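Local coordinates for Nitrate/nitrite sensor protein NarX (Escherichia coli K12, PDB 3EZH) that senses nitrate and nitrite through its periplasmic domain, the part described here, and passes the signal to the response regulators NarL and NarP, at residues H8-A13 and Q99-F104; G14-Q19 and E41-S46; Y21-A26 and P35-M40; A25-S30 and Q81-V86; E54-L59 and R106-R111. One frame throughout, in Å; residues are numbered along the deposited sequence. Where two conformers were deposited one is given.

Interaction 1 of 5, residues H8-A13 and Q99-F104; sequences HAINKA and QLVSGF
Val101 turns its two methyls to different residues of the facing helix, CG1 to Ile10 and CG2 to Ala13. The contact belongs to the four-helix bundle of the sensor domain. Here helices 6-25 and 87-113 run antiparallel; the axes of segments 8-13 and 99-104 lie 9.9 Å apart at 172°. The side chains of Ile10 and Val101 cross obliquely, and Ile10 CG2 lies 3.9 Å from Val101 CG1. Val101 CG1 stands anti to the backbone N (chi1 -180°), which leaves CG2 beside that N and facing Ala13, 4.0 Å from Ala13 CB. One turn further along, Phe104 meets the same helix. Its CE2 comes within 3.8 Å of Ala13 CB, which approaches the ring obliquely. The carbonyl oxygen of Ala9 sits near the ring plane, at the edge.

No hydrogen bond joins the two segments, and every residue that touches is buried. Ala52 of helix 47-56 packs on both Ala9 and Phe104. The second subunit lies close by: Ile10 also packs on Ala7 of that chain, and Val101 on its Asn11. The ring-edge approach is long, with Ala9 O 4.3 Å from Phe104 CE2.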
# COMPACT_ATOMS: atom_id res chain seq x y z
N HIS A 8 -5.08 11.73 -3.61
CA HIS A 8 -3.65 11.58 -3.41
C HIS A 8 -3.39 11.14 -1.97
O HIS A 8 -2.53 10.31 -1.70
CB HIS A 8 -2.92 12.88 -3.62
CG HIS A 8 -1.42 12.75 -3.65
ND1 HIS A 8 -0.76 12.00 -4.61
CD2 HIS A 8 -0.46 13.29 -2.87
CE1 HIS A 8 0.54 12.09 -4.41
NE2 HIS A 8 0.75 12.87 -3.36
N ALA A 9 -4.13 11.72 -1.03
CA ALA A 9 -3.87 11.35 0.35
C ALA A 9 -4.15 9.87 0.63
O ALA A 9 -3.42 9.28 1.47
CB ALA A 9 -4.66 12.27 1.30
N ILE A 10 -5.17 9.26 -0.00
CA ILE A 10 -5.47 7.81 0.21
C ILE A 10 -4.27 7.03 -0.36
O ILE A 10 -3.79 6.09 0.24
CB ILE A 10 -6.78 7.39 -0.48
CG1 ILE A 10 -7.93 8.15 0.18
CG2 ILE A 10 -7.10 5.86 -0.36
CD1 ILE A 10 -9.28 7.83 -0.40
N ASN A 11 -3.76 7.45 -1.52
CA ASN A 11 -2.59 6.79 -2.11
C ASN A 11 -1.39 6.87 -1.19
O ASN A 11 -0.71 5.87 -0.90
CB ASN A 11 -2.22 7.51 -3.46
CG ASN A 11 -1.08 6.83 -4.22
OD1 ASN A 11 -0.54 5.84 -3.79
ND2 ASN A 11 -0.70 7.42 -5.42
N LYS A 12 -1.08 8.06 -0.72
CA LYS A 12 0.08 8.23 0.12
C LYS A 12 -0.05 7.50 1.48
O LYS A 12 0.91 6.88 1.92
CB LYS A 12 0.36 9.71 0.35
CG LYS A 12 1.26 10.31 -0.72
CD LYS A 12 2.61 9.60 -0.69
CE LYS A 12 3.67 10.31 -1.50
NZ LYS A 12 5.04 9.93 -1.04
N ALA A 13 -1.22 7.58 2.10
CA ALA A 13 -1.41 6.88 3.39
C ALA A 13 -1.32 5.36 3.16
O ALA A 13 -0.70 4.63 3.94
CB ALA A 13 -2.77 7.24 3.98
N GLN A 99 -6.97 0.37 8.96
CA GLN A 99 -8.12 1.05 9.58
C GLN A 99 -8.12 2.52 9.28
O GLN A 99 -9.19 3.10 9.03
CB GLN A 99 -8.14 0.86 11.09
CG GLN A 99 -8.32 -0.55 11.49
CD GLN A 99 -8.82 -0.58 12.91
OE1 GLN A 99 -8.06 -0.81 13.84
NE2 GLN A 99 -10.10 -0.31 13.08
N LEU A 100 -6.93 3.14 9.24
CA LEU A 100 -6.82 4.54 8.95
C LEU A 100 -7.25 4.85 7.50
O LEU A 100 -8.04 5.76 7.22
CB LEU A 100 -5.39 5.01 9.16
CG LEU A 100 -5.21 6.49 8.84
CD1 LEU A 100 -5.71 7.33 10.04
CD2 LEU A 100 -3.71 6.79 8.62
N VAL A 101 -6.73 4.06 6.57
CA VAL A 101 -7.05 4.27 5.15
C VAL A 101 -8.54 3.99 4.90
O VAL A 101 -9.15 4.70 4.10
CB VAL A 101 -6.10 3.40 4.26
CG1 VAL A 101 -6.44 3.62 2.76
CG2 VAL A 101 -4.65 3.80 4.49
N SER A 102 -9.11 2.98 5.55
CA SER A 102 -10.55 2.65 5.46
C SER A 102 -11.39 3.83 6.00
O SER A 102 -12.51 4.11 5.53
CB SER A 102 -10.89 1.43 6.32
OG SER A 102 -10.50 0.24 5.65
N GLY A 103 -10.85 4.49 7.01
CA GLY A 103 -11.53 5.64 7.60
C GLY A 103 -11.50 6.78 6.59
O GLY A 103 -12.52 7.46 6.40
N PHE A 104 -10.34 7.00 5.97
CA PHE A 104 -10.19 8.03 4.93
C PHE A 104 -11.19 7.69 3.80
O PHE A 104 -11.77 8.58 3.16
CB PHE A 104 -8.79 8.03 4.32
CG PHE A 104 -7.71 8.72 5.14
CD1 PHE A 104 -7.86 8.99 6.50
CD2 PHE A 104 -6.49 9.04 4.55
CE1 PHE A 104 -6.80 9.54 7.23
CE2 PHE A 104 -5.44 9.59 5.27
CZ PHE A 104 -5.59 9.85 6.64

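Interaction 2 of 5, residues G14-Q19 and E41-S46; sequences GSLRMQ and EQTAFS. With NO3 (nitrate ion), chain C.
Leu16 lays its CD2 methyl against Thr43, meeting that side chain tip to tip. Helices 6-25 and 34-44 pack here in the four-helix bundle of the sensor domain. Leu16 CD2 is 3.7 Å from Thr43 CG2, and the same methyl reaches Ala44 CB at 4.0 Å. In Thr43 the methyl CG2 is anti to the backbone N and OG1 anti to the carbonyl carbon (chi1 -54°). The methyl thus faces Leu16 while the hydroxyl faces Gln19.

The polar part is weaker. Gln19 NE2 gives a weak hydrogen bond to Thr43 OG1, long at 3.5 Å but nearly straight. NE2 also bonds Ser15 OG at 3.1 Å, with that oxygen close to the amide plane. The main partner of each hydroxyl is a carbonyl of its own helix, Lys12 O for Ser15 and Glu39 O for Thr43. The Ser15 bond probably restrains the amide.

Another side of helix 6-25 carries the nitrate, the ion this domain senses. Arg17 of this chain and Arg17 of the second subunit both bond it, so it lies at the dimer interface. Gly14 and Met18 also border it. Arg17 NH1 is engaged by Asp98 in a salt bridge and by Asn11 of the second subunit. Arg17 NE donates to nitrate O2 at 3.0 Å, with an angle of 139° at the hydrogen.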
# COMPACT_ATOMS: atom_id res chain seq x y z
N GLY A 14 -1.99 4.88 2.11
CA GLY A 14 -1.88 3.45 1.83
C GLY A 14 -0.45 3.05 1.58
O GLY A 14 -0.01 1.97 1.98
N SER A 15 0.33 3.91 0.93
CA SER A 15 1.70 3.53 0.66
C SER A 15 2.53 3.24 1.91
O SER A 15 3.55 2.58 1.81
CB SER A 15 2.42 4.57 -0.22
OG SER A 15 2.97 5.66 0.55
N LEU A 16 2.13 3.79 3.06
CA LEU A 16 2.86 3.47 4.27
C LEU A 16 2.81 1.95 4.57
O LEU A 16 3.69 1.45 5.27
CB LEU A 16 2.23 4.21 5.48
CG LEU A 16 2.47 5.73 5.37
CD1 LEU A 16 1.56 6.44 6.41
CD2 LEU A 16 3.95 6.09 5.64
N ARG A 17 1.77 1.26 4.09
CA ARG A 17 1.67 -0.18 4.34
C ARG A 17 2.74 -0.86 3.53
O ARG A 17 3.46 -1.72 4.00
CB ARG A 17 0.29 -0.67 3.90
CG ARG A 17 -0.89 0.06 4.63
CD ARG A 17 -2.20 -0.48 4.15
NE ARG A 17 -2.49 -0.07 2.77
CZ ARG A 17 -3.71 0.02 2.24
NH1 ARG A 17 -4.82 -0.28 2.95
NH2 ARG A 17 -3.81 0.43 0.97
N MSE A 18 2.82 -0.49 2.25
CA MSE A 18 3.89 -1.06 1.46
C MSE A 18 5.26 -0.72 2.06
O MSE A 18 6.16 -1.58 2.09
CB MSE A 18 3.84 -0.48 0.02
CG MSE A 18 4.96 -1.02 -0.90
SE MSE A 18 6.60 0.11 -0.86
CE MSE A 18 5.96 1.57 -1.91
N GLN A 19 5.44 0.52 2.56
CA GLN A 19 6.75 0.88 3.04
C GLN A 19 7.15 0.13 4.27
O GLN A 19 8.37 -0.10 4.50
CB GLN A 19 6.83 2.40 3.23
CG GLN A 19 6.66 3.21 1.95
CD GLN A 19 6.80 4.72 2.23
OE1 GLN A 19 7.81 5.15 2.77
NE2 GLN A 19 5.74 5.50 1.94
N GLU A 41 9.34 8.44 6.97
CA GLU A 41 9.15 9.53 7.92
C GLU A 41 8.46 10.71 7.21
O GLU A 41 7.49 11.28 7.69
CB GLU A 41 10.54 9.98 8.45
CG GLU A 41 10.56 10.90 9.65
CD GLU A 41 10.07 12.33 9.36
OE1 GLU A 41 10.33 12.85 8.25
OE2 GLU A 41 9.44 12.93 10.27
N GLN A 42 8.96 11.07 6.03
CA GLN A 42 8.40 12.20 5.29
C GLN A 42 6.91 11.99 5.01
O GLN A 42 6.10 12.89 5.25
CB GLN A 42 9.18 12.38 3.97
CG GLN A 42 8.58 13.41 2.96
CD GLN A 42 7.34 12.89 2.20
OE1 GLN A 42 6.23 12.85 2.75
NE2 GLN A 42 7.52 12.49 0.93
N THR A 43 6.55 10.79 4.56
CA THR A 43 5.16 10.47 4.27
C THR A 43 4.28 10.49 5.54
O THR A 43 3.23 11.12 5.58
CB THR A 43 5.01 9.04 3.66
OG1 THR A 43 5.86 8.90 2.53
CG2 THR A 43 3.58 8.79 3.21
N ALA A 44 4.71 9.76 6.56
CA ALA A 44 3.93 9.64 7.78
C ALA A 44 3.68 10.93 8.53
O ALA A 44 2.65 11.06 9.17
CB ALA A 44 4.58 8.63 8.70
N PHE A 45 4.60 11.90 8.42
CA PHE A 45 4.44 13.17 9.15
C PHE A 45 4.14 14.36 8.22
O PHE A 45 4.17 15.51 8.66
CB PHE A 45 5.67 13.47 9.97
CG PHE A 45 5.85 12.54 11.16
CD1 PHE A 45 6.42 11.29 11.00
CD2 PHE A 45 5.35 12.90 12.44
CE1 PHE A 45 6.49 10.37 12.10
CE2 PHE A 45 5.44 11.99 13.53
CZ PHE A 45 6.00 10.73 13.34
N SER A 46 3.80 14.06 6.98
CA SER A 46 3.45 15.12 6.01
C SER A 46 2.22 15.92 6.41
O SER A 46 1.26 15.40 7.02
CB SER A 46 3.18 14.49 4.63
OG SER A 46 2.02 13.64 4.65
N NO3 C . -0.40 0.33 -0.13
O1 NO3 C . 0.77 0.50 -0.51
O2 NO3 C . -0.62 -0.67 0.49
O3 NO3 C . -1.24 1.17 -0.43

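Interaction 3 of 5, residues Y21-A26 and P35-M40; sequences YRLLAA and PLIKEM
Arg22 and Glu39 form the charged part of this contact. Arg22 NH2 lies 3.0 Å from Glu39 OE1 in a salt bridge. The hydrogen bond within it is weak, bent to 122° at the hydrogen. The two side chains cross at about a right angle, and the guanidinium and carboxylate planes are 50° apart, so the groups do not meet as a flat two-bonded pair.

A water adds a second link. It accepts from Arg22 NH2 and donates to Leu36 O, at 2.8 Å from each of the atoms Arg22 NH2 and Leu36 O. It lies in the guanidinium plane, at the edge. The same nitrogen therefore serves both the carboxylate and the bridging water.

The apolar contacts begin under the arginine. Leu36 CD2 sits over one face of the guanidinium, 3.4 Å from Arg22 NE. Arg22 reaches this place because its CG is anti to the backbone N and the chain then bends at chi3. Leu23 works deeper in the contact, and its two methyls meet different residues of the facing helix. Its CD2 is 4.0 Å from Leu36 CB and equally near Ile37 CG1. Its CD1 meets the selenium of Met40, a selenomethionine, with Leu23 CD1 and Met40 SE 3.8 Å apart.

Helices 6-25 and 34-44 are antiparallel members of the sensor domain's four-helix bundle; segments 21-25 and 35-40 meet at 165°. Ile74 of helix 59-79 touches both Leu23 and Ile37, and Phe93 of helix 87-113 packs on Met40. Arg22 also packs on Tyr21 of the second subunit.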
# COMPACT_ATOMS: atom_id res chain seq x y z
N TYR A 21 6.26 -3.11 4.91
CA TYR A 21 6.71 -4.44 4.55
C TYR A 21 7.98 -4.36 3.72
O TYR A 21 8.76 -5.31 3.71
CB TYR A 21 5.63 -5.22 3.80
CG TYR A 21 4.79 -6.11 4.77
CD1 TYR A 21 5.36 -7.24 5.33
CD2 TYR A 21 3.50 -5.77 5.13
CE1 TYR A 21 4.64 -8.03 6.25
CE2 TYR A 21 2.78 -6.54 6.06
CZ TYR A 21 3.37 -7.64 6.60
OH TYR A 21 2.67 -8.42 7.54
N ARG A 22 8.16 -3.26 3.01
CA ARG A 22 9.44 -3.13 2.29
C ARG A 22 10.59 -3.06 3.30
O ARG A 22 11.67 -3.62 3.02
CB ARG A 22 9.43 -1.86 1.37
CG ARG A 22 10.81 -1.62 0.68
CD ARG A 22 10.52 -0.58 -0.48
NE ARG A 22 10.33 0.74 0.06
CZ ARG A 22 9.98 1.83 -0.64
NH1 ARG A 22 9.74 1.74 -1.96
NH2 ARG A 22 9.92 3.04 -0.03
N LEU A 23 10.44 -2.33 4.44
CA LEU A 23 11.52 -2.32 5.41
C LEU A 23 11.66 -3.73 6.03
O LEU A 23 12.74 -4.17 6.31
CB LEU A 23 11.21 -1.28 6.50
CG LEU A 23 11.56 0.16 6.13
CD1 LEU A 23 11.04 1.20 7.15
CD2 LEU A 23 13.11 0.27 6.11
N LEU A 24 10.55 -4.43 6.26
CA LEU A 24 10.67 -5.79 6.83
C LEU A 24 11.45 -6.68 5.88
O LEU A 24 12.28 -7.47 6.30
CB LEU A 24 9.28 -6.37 7.12
CG LEU A 24 9.40 -7.77 7.82
CD1 LEU A 24 10.03 -7.67 9.22
CD2 LEU A 24 8.01 -8.34 7.94
N ALA A 25 11.12 -6.61 4.59
CA ALA A 25 11.82 -7.42 3.59
C ALA A 25 13.29 -7.10 3.51
O ALA A 25 14.04 -7.88 2.92
CB ALA A 25 11.19 -7.22 2.23
N ALA A 26 13.74 -5.97 4.04
CA ALA A 26 15.16 -5.60 3.99
C ALA A 26 15.94 -5.91 5.25
O ALA A 26 17.16 -5.63 5.34
CB ALA A 26 15.33 -4.10 3.66
N PRO A 35 17.70 5.80 3.52
CA PRO A 35 16.77 6.55 2.68
C PRO A 35 15.32 6.02 2.78
O PRO A 35 14.38 6.78 2.59
CB PRO A 35 17.32 6.34 1.27
CG PRO A 35 18.76 6.15 1.48
CD PRO A 35 18.85 5.32 2.74
N LEU A 36 15.16 4.71 2.99
CA LEU A 36 13.80 4.21 3.08
C LEU A 36 13.14 4.70 4.38
O LEU A 36 11.94 5.03 4.40
CB LEU A 36 13.80 2.67 3.00
CG LEU A 36 14.25 1.94 1.70
CD1 LEU A 36 14.18 0.42 1.94
CD2 LEU A 36 13.37 2.30 0.50
N ILE A 37 13.89 4.75 5.46
CA ILE A 37 13.31 5.25 6.72
C ILE A 37 13.00 6.74 6.59
O ILE A 37 11.96 7.22 6.98
CB ILE A 37 14.26 4.99 7.90
CG1 ILE A 37 14.44 3.49 8.07
CG2 ILE A 37 13.71 5.56 9.22
CD1 ILE A 37 15.40 3.13 9.18
N LYS A 38 13.89 7.52 5.98
CA LYS A 38 13.53 8.94 5.86
C LYS A 38 12.33 9.16 4.94
O LYS A 38 11.53 10.07 5.18
CB LYS A 38 14.73 9.77 5.35
CG LYS A 38 15.99 9.62 6.23
CD LYS A 38 15.68 9.68 7.73
CE LYS A 38 14.99 10.99 8.12
NZ LYS A 38 13.93 10.80 9.18
N GLU A 39 12.20 8.36 3.88
CA GLU A 39 11.06 8.49 2.99
C GLU A 39 9.78 8.17 3.77
O GLU A 39 8.76 8.87 3.62
CB GLU A 39 11.17 7.50 1.80
CG GLU A 39 9.98 7.70 0.88
CD GLU A 39 9.87 6.64 -0.21
OE1 GLU A 39 10.81 5.84 -0.37
OE2 GLU A 39 8.83 6.64 -0.91
N MSE A 40 9.84 7.13 4.59
CA MSE A 40 8.63 6.77 5.35
C MSE A 40 8.29 7.86 6.40
O MSE A 40 7.13 8.22 6.64
CB MSE A 40 8.78 5.37 6.02
CG MSE A 40 7.44 4.76 6.23
SE MSE A 40 7.71 3.04 7.04
CE MSE A 40 5.91 2.93 7.79
O HOH W 1 10.03 3.84 2.68

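Interaction 4 of 5, residues A25-S30 and Q81-V86; sequences AAVPLS and QNRETV
Val27 holds CG1 anti to its backbone N (chi1 168°), which sends that methyl across to the backbone of the facing loop. Arg83 places CG beside its own N (chi1 -73°), and this carbon then lies against Val27. The methyl Val27 CG1 reaches Asn82 C at 3.6 Å and Arg83 N at 3.7 Å. It therefore sits over the peptide link between these two residues. Val27 CB and Arg83 CG are 4.0 Å apart. The second methyl of Val27, CG2, faces Val86 CG2 more loosely at 4.4 Å.

Two connections at one end of the four-helix bundle meet here. Segment 25-30 leaves helix 6-25 on its way to helix 34-44, and 81-86 joins helix 59-79 to helix 87-113. Val27 and Val86 both also pack on Leu77 of helix 59-79 and on Ala80, so the apolar patch continues into the bundle.

The peptide bond before Pro28 is cis. The proline ring lies at the outer margin of the contact, with Pro28 CB 4.1 Å from Gln81 O. No hydrogen bond crosses between the two loops.

Within the second loop, Thr85 OG1 donates to Asn82 O at 3.0 Å, with the donor tilted 19° from the carbonyl plane. This bond ties down the turn whose backbone Val27 touches. Val86 N bonds back to Arg83 O at 3.1 Å, just before helix 87-113 begins. At its far end Arg83 NH1 hydrogen-bonds Val27 O of the second subunit.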
# COMPACT_ATOMS: atom_id res chain seq x y z
N ALA A 25 11.12 -6.61 4.59
CA ALA A 25 11.82 -7.42 3.59
C ALA A 25 13.29 -7.10 3.51
O ALA A 25 14.04 -7.88 2.92
CB ALA A 25 11.19 -7.22 2.23
N ALA A 26 13.74 -5.97 4.04
CA ALA A 26 15.16 -5.60 3.99
C ALA A 26 15.94 -5.91 5.25
O ALA A 26 17.16 -5.63 5.34
CB ALA A 26 15.33 -4.10 3.66
N VAL A 27 15.24 -6.50 6.24
CA VAL A 27 15.84 -6.88 7.49
C VAL A 27 16.85 -8.04 7.31
O VAL A 27 16.53 -9.02 6.66
CB VAL A 27 14.76 -7.35 8.50
CG1 VAL A 27 15.44 -8.03 9.71
CG2 VAL A 27 14.01 -6.12 9.01
N PRO A 28 18.04 -7.94 7.91
CA PRO A 28 18.58 -6.86 8.75
C PRO A 28 19.00 -5.61 7.97
O PRO A 28 19.70 -5.66 6.93
CB PRO A 28 19.76 -7.53 9.48
CG PRO A 28 20.22 -8.52 8.53
CD PRO A 28 18.97 -9.08 7.89
N LEU A 29 18.59 -4.46 8.51
CA LEU A 29 18.85 -3.17 7.89
C LEU A 29 20.30 -2.73 7.95
O LEU A 29 21.01 -3.01 8.92
CB LEU A 29 18.00 -2.06 8.55
CG LEU A 29 16.49 -2.31 8.60
CD1 LEU A 29 15.78 -1.06 9.17
CD2 LEU A 29 15.91 -2.63 7.22
N SER A 30 20.72 -2.03 6.90
CA SER A 30 22.08 -1.49 6.82
C SER A 30 21.97 -0.02 6.49
O SER A 30 20.87 0.49 6.23
CB SER A 30 22.89 -2.24 5.75
OG SER A 30 22.21 -2.27 4.51
N GLN A 81 17.86 -8.51 14.06
CA GLN A 81 18.86 -9.26 13.34
C GLN A 81 18.18 -10.27 12.41
O GLN A 81 18.86 -10.93 11.60
CB GLN A 81 19.77 -9.98 14.32
CG GLN A 81 20.46 -9.09 15.35
CD GLN A 81 21.15 -9.93 16.41
OE1 GLN A 81 22.28 -10.38 16.23
NE2 GLN A 81 20.44 -10.18 17.52
N ASN A 82 16.86 -10.45 12.54
CA ASN A 82 16.13 -11.38 11.67
C ASN A 82 14.64 -10.95 11.59
O ASN A 82 14.17 -10.18 12.44
CB ASN A 82 16.30 -12.83 12.12
CG ASN A 82 15.74 -13.10 13.48
OD1 ASN A 82 16.32 -13.87 14.25
ND2 ASN A 82 14.61 -12.49 13.80
N ARG A 83 13.95 -11.35 10.54
CA ARG A 83 12.56 -10.92 10.33
C ARG A 83 11.57 -11.31 11.42
O ARG A 83 10.63 -10.59 11.70
CB ARG A 83 12.06 -11.44 8.99
CG ARG A 83 12.69 -10.67 7.75
CD ARG A 83 12.37 -11.40 6.47
NE ARG A 83 13.15 -12.64 6.36
CZ ARG A 83 12.96 -13.57 5.40
NH1 ARG A 83 12.01 -13.43 4.49
NH2 ARG A 83 13.79 -14.60 5.32
N GLU A 84 11.84 -12.44 12.06
CA GLU A 84 10.96 -12.99 13.10
C GLU A 84 10.84 -12.09 14.31
O GLU A 84 9.79 -12.00 14.99
CB GLU A 84 11.55 -14.35 13.49
CG GLU A 84 10.63 -15.33 14.15
CD GLU A 84 11.33 -16.66 14.35
OE1 GLU A 84 12.46 -16.64 14.91
OE2 GLU A 84 10.78 -17.71 13.95
N THR A 85 11.91 -11.39 14.63
CA THR A 85 11.84 -10.52 15.80
C THR A 85 10.98 -9.26 15.58
O THR A 85 10.72 -8.49 16.51
CB THR A 85 13.22 -10.12 16.25
OG1 THR A 85 13.81 -9.27 15.27
CG2 THR A 85 14.10 -11.35 16.39
N VAL A 86 10.54 -9.02 14.35
CA VAL A 86 9.72 -7.85 14.15
C VAL A 86 8.54 -8.07 13.24
O VAL A 86 7.76 -7.15 13.01
CB VAL A 86 10.57 -6.68 13.59
CG1 VAL A 86 11.40 -6.10 14.70
CG2 VAL A 86 11.50 -7.18 12.44

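Interaction 5 of 5, residues E54-L59 and R106-R111; sequences ERDGQL and RTTEMR
Asp56 meets Thr107 first through its CB, which lies 3.8 Å from Thr107 CB. Its CG stands anti to the carbonyl carbon (chi1 -51°), which brings the carboxylate to Thr107, Thr108 and Arg111. OD1 forms a salt bridge, 2.7 Å from Asp56 OD1 to Arg111 NH1. The carboxylate and guanidinium planes are 51° apart, and the side chains cross at about a right angle. OD1 also touches the methyl Thr107 CG2 at 3.2 Å. OD2 takes another route: a water donates to it at 2.9 Å from Asp56 OD2 and also donates to Thr108 OG1. That hydroxyl has a closer protein partner in Phe104 O of its own helix.

Arg55 packs on the same guanidinium. Its CB lies over one face of the Arg111 group, 3.6 Å above the plane and offset toward the rim, and Arg55 CD is 3.3 Å from Arg111 NH2. The two guanidinium planes are steeply turned against each other, 78° apart.

The contact joins the C-terminal end of helix 47-56 to helix 87-113 in the sensor-domain bundle. Helix 47-56 closes in a Schellman motif at Gly57, where positive phi favours glycine. Arg55 NH1 and Arg111 NH2 are only 4.2 Å apart, so the negative charge of Asp56 probably offsets part of the repulsion between the two arginines.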
# COMPACT_ATOMS: atom_id res chain seq x y z
N GLU A 54 -7.52 15.12 9.72
CA GLU A 54 -8.42 16.12 10.32
C GLU A 54 -9.77 16.15 9.59
O GLU A 54 -10.82 16.03 10.21
CB GLU A 54 -7.71 17.49 10.31
CG GLU A 54 -6.44 17.37 11.15
CD GLU A 54 -5.65 18.65 11.32
OE1 GLU A 54 -5.63 19.47 10.37
OE2 GLU A 54 -5.01 18.80 12.40
N ARG A 55 -9.75 16.20 8.26
CA ARG A 55 -10.97 16.23 7.45
C ARG A 55 -11.77 14.97 7.61
O ARG A 55 -13.00 15.04 7.61
CB ARG A 55 -10.64 16.42 5.95
CG ARG A 55 -10.08 17.81 5.68
CD ARG A 55 -9.68 18.08 4.22
NE ARG A 55 -9.19 19.47 4.09
CZ ARG A 55 -8.74 20.01 2.96
NH1 ARG A 55 -8.70 19.31 1.83
NH2 ARG A 55 -8.34 21.28 2.95
N ASP A 56 -11.09 13.85 7.80
CA ASP A 56 -11.81 12.58 7.90
C ASP A 56 -12.11 12.03 9.29
O ASP A 56 -12.66 10.91 9.41
CB ASP A 56 -11.11 11.50 7.03
CG ASP A 56 -10.86 11.99 5.59
OD1 ASP A 56 -11.71 12.74 5.05
OD2 ASP A 56 -9.81 11.64 4.97
N GLY A 57 -11.83 12.81 10.32
CA GLY A 57 -12.15 12.37 11.67
C GLY A 57 -11.29 11.24 12.20
O GLY A 57 -11.78 10.40 12.98
N GLN A 58 -10.03 11.21 11.77
CA GLN A 58 -9.07 10.17 12.17
C GLN A 58 -7.75 10.75 12.80
O GLN A 58 -6.73 10.05 12.82
CB GLN A 58 -8.71 9.35 10.92
CG GLN A 58 -9.89 8.61 10.25
CD GLN A 58 -10.26 7.36 11.01
OE1 GLN A 58 -9.38 6.63 11.46
NE2 GLN A 58 -11.56 7.11 11.17
N LEU A 59 -7.75 11.96 13.36
CA LEU A 59 -6.49 12.48 13.88
C LEU A 59 -5.89 11.66 15.02
O LEU A 59 -4.69 11.40 15.07
CB LEU A 59 -6.66 13.92 14.33
CG LEU A 59 -5.39 14.69 14.66
CD1 LEU A 59 -4.44 14.75 13.46
CD2 LEU A 59 -5.79 16.11 15.07
N ARG A 106 -14.32 5.98 3.88
CA ARG A 106 -15.72 6.27 4.13
C ARG A 106 -16.00 7.73 3.93
O ARG A 106 -16.87 8.10 3.14
CB ARG A 106 -16.18 5.89 5.55
CG ARG A 106 -17.67 6.14 5.71
CD ARG A 106 -18.21 5.54 6.98
NE ARG A 106 -17.56 6.16 8.12
CZ ARG A 106 -17.88 7.36 8.58
NH1 ARG A 106 -18.85 8.06 7.98
NH2 ARG A 106 -17.24 7.86 9.64
N THR A 107 -15.26 8.54 4.67
CA THR A 107 -15.43 9.98 4.66
C THR A 107 -15.19 10.59 3.31
O THR A 107 -16.00 11.40 2.83
CB THR A 107 -14.51 10.60 5.72
OG1 THR A 107 -14.82 9.96 6.97
CG2 THR A 107 -14.75 12.10 5.86
N THR A 108 -14.11 10.19 2.67
CA THR A 108 -13.80 10.72 1.34
C THR A 108 -14.82 10.41 0.27
O THR A 108 -15.19 11.28 -0.54
CB THR A 108 -12.44 10.22 0.83
OG1 THR A 108 -11.40 10.71 1.67
CG2 THR A 108 -12.19 10.72 -0.60
N GLU A 109 -15.28 9.16 0.22
CA GLU A 109 -16.24 8.80 -0.82
C GLU A 109 -17.47 9.68 -0.63
O GLU A 109 -18.00 10.25 -1.60
CB GLU A 109 -16.65 7.33 -0.72
CG GLU A 109 -17.48 6.87 -1.94
CD GLU A 109 -16.79 7.15 -3.29
OE1 GLU A 109 -15.54 7.06 -3.38
OE2 GLU A 109 -17.52 7.44 -4.28
N MSE A 110 -17.88 9.83 0.62
CA MSE A 110 -19.04 10.64 0.94
C MSE A 110 -18.92 12.09 0.50
O MSE A 110 -19.84 12.65 -0.11
CB MSE A 110 -19.27 10.60 2.44
CG MSE A 110 -20.69 10.86 2.84
SE MSE A 110 -21.06 9.74 4.34
CE MSE A 110 -20.50 8.05 3.58
N ARG A 111 -17.79 12.71 0.83
CA ARG A 111 -17.56 14.10 0.48
C ARG A 111 -17.63 14.31 -1.03
O ARG A 111 -18.08 15.37 -1.50
CB ARG A 111 -16.20 14.58 1.02
CG ARG A 111 -16.18 14.87 2.53
CD ARG A 111 -14.78 14.64 3.10
NE ARG A 111 -13.84 15.66 2.66
CZ ARG A 111 -12.52 15.50 2.58
NH1 ARG A 111 -11.95 14.33 2.91
NH2 ARG A 111 -11.76 16.52 2.17
O HOH W 2 -8.94 11.81 2.26

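In the fold
Helix 6-25 carries interactions 1, 2 and 3 in turn. Interactions 1 and 2 have centres about 10 Å apart and touch, with Val101 packing on Gly14 and Arg17. Interaction 3 continues the packing of helices 6-25 and 34-44, its centre again about 10 Å from that of interaction 2; Gln19 meets Met40 between them. Interaction 4 shares Ala25 and Ala26 with interaction 3 and closes that end of the bundle. Interaction 5 lies at the other end, about 35 Å from interaction 4 between centres, and joins interaction 1 where Phe104 packs on Asp56. The nitrate borders interaction 2 near its junction with interaction 1. All five contacts touch the second subunit.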